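Local coordinates for protein cucumber stellacyanin (Cucumis sativus, PDB 1JER) that binds a single copper ion as a plant cupredoxin of the phytocyanin family and probably serves in electron transfer, at residues 34-48 with 69-83. Residues are numbered along the deposited sequence; the frame is centred on the assembly and turned at random.
Sequences VGDSLQFNFPANAHN and DVERTSPVIERLDEL. With CU (copper (II) ion), chain B.
The F42 ring carries S74 CB over the centre of one face, a CH-pi contact 3.7 Å from the centroid, while V76 CG2 sits at its edge. F40, two residues earlier, meets the V76 carbonyl oxygen edge-on, and W14 packs edge-to-face against it. F40 belongs to the antiparallel pairing of 37-40 with 76-79 in one sheet of the cupredoxin beta-sandwich; F42 follows in the loop beyond it. L38, F40, V76 and E78 share one side of the sheet, S37, Q39, I77 and R79 the other. F40 N reaches V76 O almost straight, at 177°. Past the end of 37-40 and just before 76-79 begins, S74 OG, anti to the backbone N (chi1 167°), accepts from F42 N at 2.9 Å and also bonds Q2 of the second subunit. On the S37, Q39, I77 face, Q39 lies alongside I77 and P75, the rotation of its amide fixed by NE2 donating in plane to a lone pair of N41 OD1 at 2.8 Å. The R79 guanidinium has G35 over one face and a water at its edge, which NE shares with S37 OG; NH1 goes on to E71 and T73 of the second subunit. Toward the copper, which H47 ND1 binds at 2.0 Å with C90, H95 and Q100 completing the site, R72 bends at chi2 (-144°) to lay its CD against H47 O, 3.4 Å away, while NE bridges to the poorly ordered D69. An alanine here is likely to leave N45 O without its side-chain donor and D69 without its counter-charge, though the backbone bond N45 N to R72 O would stay. R72 NH1 reaches across to N45 O at 2.8 Å, with the oxygen exactly in the guanidinium plane.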
loop_
_atom_site.group_PDB
_atom_site.type_symbol
_atom_site.label_atom_id
_atom_site.label_comp_id
_atom_site.label_asym_id
_atom_site.label_seq_id
_atom_site.Cartn_x
_atom_site.Cartn_y
_atom_site.Cartn_z
ATOM N N VAL A 34 -8.900 -1.620 10.811
ATOM C CA VAL A 34 -8.578 -2.550 9.706
ATOM C C VAL A 34 -9.044 -1.898 8.421
ATOM O O VAL A 34 -10.100 -1.278 8.396
ATOM C CB VAL A 34 -9.363 -3.883 9.914
ATOM C CG1 VAL A 34 -9.272 -4.732 8.668
ATOM C CG2 VAL A 34 -8.776 -4.634 11.103
ATOM N N GLY A 35 -8.228 -1.932 7.367
ATOM C CA GLY A 35 -8.639 -1.213 6.143
ATOM C C GLY A 35 -7.889 0.089 5.984
ATOM O O GLY A 35 -7.711 0.621 4.889
ATOM N N ASP A 36 -7.443 0.677 7.110
ATOM C CA ASP A 36 -6.714 1.977 6.944
ATOM C C ASP A 36 -5.295 1.593 6.430
ATOM O O ASP A 36 -4.893 0.468 6.466
ATOM C CB ASP A 36 -6.448 2.515 8.399
ATOM C CG ASP A 36 -7.682 3.167 8.970
ATOM O OD1 ASP A 36 -8.711 3.237 8.269
ATOM O OD2 ASP A 36 -7.644 3.602 10.147
ATOM N N SER A 37 -4.586 2.680 6.036
ATOM C CA SER A 37 -3.189 2.415 5.598
ATOM C C SER A 37 -2.288 3.436 6.337
ATOM O O SER A 37 -2.759 4.432 6.848
ATOM C CB SER A 37 -3.133 2.786 4.068
ATOM O OG SER A 37 -3.865 1.803 3.331
ATOM N N LEU A 38 -0.992 3.116 6.320
ATOM C CA LEU A 38 -0.005 4.007 6.985
ATOM C C LEU A 38 0.962 4.431 5.807
ATOM O O LEU A 38 1.422 3.537 5.136
ATOM C CB LEU A 38 0.896 3.136 7.875
ATOM C CG LEU A 38 0.365 2.688 9.210
ATOM C CD1 LEU A 38 1.472 2.043 10.036
ATOM C CD2 LEU A 38 -0.266 3.873 9.960
ATOM N N GLN A 39 1.115 5.724 5.686
ATOM C CA GLN A 39 2.033 6.222 4.640
ATOM C C GLN A 39 3.323 6.741 5.318
ATOM O O GLN A 39 3.213 7.658 6.140
ATOM C CB GLN A 39 1.391 7.369 3.869
ATOM C CG GLN A 39 2.380 7.967 2.853
ATOM C CD GLN A 39 1.675 8.771 1.790
ATOM O OE1 GLN A 39 0.496 8.523 1.507
ATOM N NE2 GLN A 39 2.386 9.720 1.199
ATOM N N PHE A 40 4.451 6.185 4.921
ATOM C CA PHE A 40 5.759 6.649 5.508
ATOM C C PHE A 40 6.473 7.453 4.366
ATOM O O PHE A 40 6.677 6.876 3.316
ATOM C CB PHE A 40 6.611 5.372 5.706
ATOM C CG PHE A 40 6.122 4.516 6.879
ATOM C CD1 PHE A 40 5.107 3.578 6.647
ATOM C CD2 PHE A 40 6.674 4.609 8.124
ATOM C CE1 PHE A 40 4.713 2.737 7.699
ATOM C CE2 PHE A 40 6.260 3.797 9.186
ATOM C CZ PHE A 40 5.237 2.879 8.948
ATOM N N ASN A 41 6.725 8.713 4.646
ATOM C CA ASN A 41 7.372 9.606 3.660
ATOM C C ASN A 41 8.795 9.927 4.194
ATOM O O ASN A 41 8.968 10.327 5.341
ATOM C CB ASN A 41 6.620 10.968 3.662
ATOM C CG ASN A 41 5.230 10.828 3.031
ATOM O OD1 ASN A 41 4.998 10.099 2.116
ATOM N ND2 ASN A 41 4.315 11.659 3.590
ATOM N N PHE A 42 9.765 9.704 3.312
ATOM C CA PHE A 42 11.162 10.020 3.779
ATOM C C PHE A 42 11.992 10.234 2.502
ATOM O O PHE A 42 11.598 9.803 1.417
ATOM C CB PHE A 42 11.681 8.839 4.544
ATOM C CG PHE A 42 11.520 7.485 3.921
ATOM C CD1 PHE A 42 10.343 6.752 4.099
ATOM C CD2 PHE A 42 12.532 6.910 3.158
ATOM C CE1 PHE A 42 10.214 5.492 3.539
ATOM C CE2 PHE A 42 12.409 5.667 2.594
ATOM C CZ PHE A 42 11.229 4.936 2.764
ATOM N N PRO A 43 13.162 10.834 2.663
ATOM C CA PRO A 43 14.029 11.009 1.451
ATOM C C PRO A 43 14.517 9.661 0.975
ATOM O O PRO A 43 14.943 8.778 1.713
ATOM C CB PRO A 43 15.143 11.891 1.949
ATOM C CG PRO A 43 15.037 12.015 3.394
ATOM C CD PRO A 43 13.737 11.390 3.857
ATOM N N ALA A 44 14.356 9.409 -0.330
ATOM C CA ALA A 44 14.765 8.103 -0.865
ATOM C C ALA A 44 16.142 7.708 -0.377
ATOM O O ALA A 44 17.016 8.520 -0.060
ATOM C CB ALA A 44 14.755 8.205 -2.415
ATOM N N ASN A 45 16.368 6.389 -0.248
ATOM C CA ASN A 45 17.670 5.924 0.121
ATOM C C ASN A 45 18.149 6.231 1.494
ATOM O O ASN A 45 19.176 5.627 1.906
ATOM C CB ASN A 45 18.711 6.330 -0.944
ATOM C CG ASN A 45 18.718 5.417 -2.152
ATOM O OD1 ASN A 45 17.723 4.798 -2.526
ATOM N ND2 ASN A 45 19.882 5.303 -2.808
ATOM N N ALA A 46 17.504 7.082 2.298
ATOM C CA ALA A 46 17.989 7.392 3.639
ATOM C C ALA A 46 17.413 6.477 4.721
ATOM O O ALA A 46 17.988 6.289 5.783
ATOM C CB ALA A 46 17.590 8.837 4.001
ATOM N N HIS A 47 16.209 5.958 4.485
ATOM C CA HIS A 47 15.632 5.080 5.577
ATOM C C HIS A 47 14.908 3.936 4.865
ATOM O O HIS A 47 14.871 3.845 3.649
ATOM C CB HIS A 47 14.483 5.955 6.252
ATOM C CG HIS A 47 15.066 7.135 6.958
ATOM N ND1 HIS A 47 15.813 6.998 8.107
ATOM C CD2 HIS A 47 15.069 8.468 6.638
ATOM C CE1 HIS A 47 16.227 8.210 8.504
ATOM N NE2 HIS A 47 15.784 9.103 7.641
ATOM N N ASN A 48 14.225 3.105 5.653
ATOM C CA ASN A 48 13.372 2.086 5.033
ATOM C C ASN A 48 12.247 1.796 6.049
ATOM O O ASN A 48 12.209 2.479 7.097
ATOM C CB ASN A 48 14.126 0.835 4.658
ATOM C CG ASN A 48 14.858 0.200 5.824
ATOM O OD1 ASN A 48 15.935 -0.400 5.646
ATOM N ND2 ASN A 48 14.354 0.348 6.999
ATOM N N ASP A 69 16.924 -5.849 3.471
ATOM C CA ASP A 69 16.737 -4.463 3.005
ATOM C C ASP A 69 16.186 -4.498 1.575
ATOM O O ASP A 69 15.158 -5.139 1.308
ATOM C CB ASP A 69 18.120 -3.778 2.947
ATOM C CG ASP A 69 18.175 -2.419 3.634
ATOM O OD1 ASP A 69 17.543 -1.418 3.127
ATOM O OD2 ASP A 69 18.865 -2.269 4.714
ATOM N N VAL A 70 16.905 -3.792 0.709
ATOM C CA VAL A 70 16.659 -3.794 -0.753
ATOM C C VAL A 70 15.943 -2.511 -1.253
ATOM O O VAL A 70 16.487 -1.750 -2.062
ATOM C CB VAL A 70 15.844 -5.016 -1.154
ATOM C CG1 VAL A 70 14.661 -4.676 -2.057
ATOM C CG2 VAL A 70 16.671 -6.048 -1.929
ATOM N N GLU A 71 14.722 -2.287 -0.786
ATOM C CA GLU A 71 13.907 -1.134 -1.273
ATOM C C GLU A 71 13.875 0.017 -0.256
ATOM O O GLU A 71 13.426 -0.150 0.886
ATOM C CB GLU A 71 12.472 -1.575 -1.566
ATOM C CG GLU A 71 11.932 -2.593 -0.566
ATOM C CD GLU A 71 10.449 -2.899 -0.779
ATOM O OE1 GLU A 71 9.595 -1.933 -0.857
ATOM O OE2 GLU A 71 10.050 -4.120 -0.884
ATOM N N ARG A 72 14.348 1.164 -0.736
ATOM C CA ARG A 72 14.402 2.409 0.051
ATOM C C ARG A 72 13.646 3.514 -0.671
ATOM O O ARG A 72 13.964 4.682 -0.554
ATOM C CB ARG A 72 15.856 2.833 0.260
ATOM C CG ARG A 72 16.638 1.863 1.150
ATOM C CD ARG A 72 17.648 2.566 2.058
ATOM N NE ARG A 72 18.591 1.637 2.697
ATOM C CZ ARG A 72 19.814 1.988 3.117
ATOM N NH1 ARG A 72 20.261 3.242 2.972
ATOM N NH2 ARG A 72 20.674 1.145 3.705
ATOM N N THR A 73 12.646 3.120 -1.487
ATOM C CA THR A 73 11.898 4.164 -2.196
ATOM C C THR A 73 10.749 4.632 -1.264
ATOM O O THR A 73 10.280 3.875 -0.437
ATOM C CB THR A 73 11.232 3.583 -3.465
ATOM O OG1 THR A 73 10.529 2.386 -3.087
ATOM C CG2 THR A 73 12.343 3.153 -4.430
ATOM N N SER A 74 10.385 5.865 -1.434
ATOM C CA SER A 74 9.341 6.505 -0.612
ATOM C C SER A 74 8.351 7.118 -1.606
ATOM O O SER A 74 8.819 7.523 -2.686
ATOM C CB SER A 74 9.991 7.585 0.249
ATOM O OG SER A 74 9.008 8.465 0.858
ATOM N N PRO A 75 7.101 7.195 -1.277
ATOM C CA PRO A 75 6.540 6.767 -0.003
ATOM C C PRO A 75 6.264 5.264 0.032
ATOM O O PRO A 75 6.058 4.654 -1.031
ATOM C CB PRO A 75 5.126 7.458 -0.027
ATOM C CG PRO A 75 4.795 7.454 -1.484
ATOM C CD PRO A 75 6.103 7.807 -2.185
ATOM N N VAL A 76 6.286 4.730 1.241
ATOM C CA VAL A 76 5.936 3.312 1.471
ATOM C C VAL A 76 4.546 3.338 2.138
ATOM O O VAL A 76 4.386 4.115 3.095
ATOM C CB VAL A 76 6.898 2.662 2.458
ATOM C CG1 VAL A 76 6.306 1.308 2.928
ATOM C CG2 VAL A 76 8.238 2.408 1.736
ATOM N N ILE A 77 3.598 2.654 1.544
ATOM C CA ILE A 77 2.206 2.742 2.158
ATOM C C ILE A 77 1.832 1.328 2.565
ATOM O O ILE A 77 1.871 0.406 1.739
ATOM C CB ILE A 77 1.210 3.298 1.111
ATOM C CG1 ILE A 77 1.490 4.811 0.825
ATOM C CG2 ILE A 77 -0.222 3.265 1.749
ATOM C CD1 ILE A 77 1.377 5.181 -0.621
ATOM N N GLU A 78 1.590 1.117 3.860
ATOM C CA GLU A 78 1.321 -0.252 4.340
ATOM C C GLU A 78 -0.165 -0.346 4.724
ATOM O O GLU A 78 -0.652 0.533 5.396
ATOM C CB GLU A 78 2.148 -0.475 5.650
ATOM C CG GLU A 78 3.665 -0.537 5.306
ATOM C CD GLU A 78 4.056 -1.909 4.793
ATOM O OE1 GLU A 78 3.333 -2.891 5.081
ATOM O OE2 GLU A 78 5.124 -2.031 4.142
ATOM N N ARG A 79 -0.803 -1.420 4.280
ATOM C CA ARG A 79 -2.214 -1.618 4.602
ATOM C C ARG A 79 -2.334 -2.301 5.961
ATOM O O ARG A 79 -1.587 -3.214 6.276
ATOM C CB ARG A 79 -2.948 -2.489 3.550
ATOM C CG ARG A 79 -4.471 -2.196 3.606
ATOM C CD ARG A 79 -5.237 -2.808 2.440
ATOM N NE ARG A 79 -6.239 -1.844 1.902
ATOM C CZ ARG A 79 -7.506 -1.825 2.274
ATOM N NH1 ARG A 79 -8.081 -2.949 2.706
ATOM N NH2 ARG A 79 -8.245 -0.704 2.212
ATOM N N LEU A 80 -3.330 -1.849 6.735
ATOM C CA LEU A 80 -3.504 -2.520 8.067
ATOM C C LEU A 80 -4.678 -3.523 7.880
ATOM O O LEU A 80 -5.824 -3.138 7.860
ATOM C CB LEU A 80 -3.859 -1.427 9.075
ATOM C CG LEU A 80 -2.771 -0.324 9.194
ATOM C CD1 LEU A 80 -3.179 0.762 10.159
ATOM C CD2 LEU A 80 -1.443 -0.926 9.585
ATOM N N ASP A 81 -4.276 -4.753 7.692
ATOM C CA ASP A 81 -5.080 -5.883 7.330
ATOM C C ASP A 81 -5.551 -6.726 8.517
ATOM O O ASP A 81 -6.445 -7.562 8.290
ATOM C CB ASP A 81 -4.070 -6.925 6.599
ATOM C CG ASP A 81 -3.827 -6.389 5.205
ATOM O OD1 ASP A 81 -4.799 -5.824 4.640
ATOM O OD2 ASP A 81 -2.679 -6.501 4.726
ATOM N N GLU A 82 -4.868 -6.683 9.630
ATOM C CA GLU A 82 -5.184 -7.582 10.750
ATOM C C GLU A 82 -5.337 -6.785 12.037
ATOM O O GLU A 82 -4.733 -5.717 12.196
ATOM C CB GLU A 82 -4.051 -8.605 10.915
ATOM C CG GLU A 82 -3.039 -8.580 9.811
ATOM C CD GLU A 82 -3.075 -9.756 8.874
ATOM O OE1 GLU A 82 -4.100 -10.469 8.815
ATOM O OE2 GLU A 82 -2.060 -9.971 8.160
ATOM N N LEU A 83 -6.125 -7.341 12.952
ATOM C CA LEU A 83 -6.329 -6.684 14.253
ATOM C C LEU A 83 -5.070 -6.805 15.119
ATOM O O LEU A 83 -4.267 -7.734 14.974
ATOM C CB LEU A 83 -7.440 -7.486 14.997
ATOM C CG LEU A 83 -8.821 -7.303 14.317
ATOM C CD1 LEU A 83 -9.852 -8.081 15.136
ATOM C CD2 LEU A 83 -9.180 -5.845 14.258
HETATM CU CU CU B . 16.098 5.364 9.151
HETATM O O HOH W 1 -4.318 -0.141 1.062
#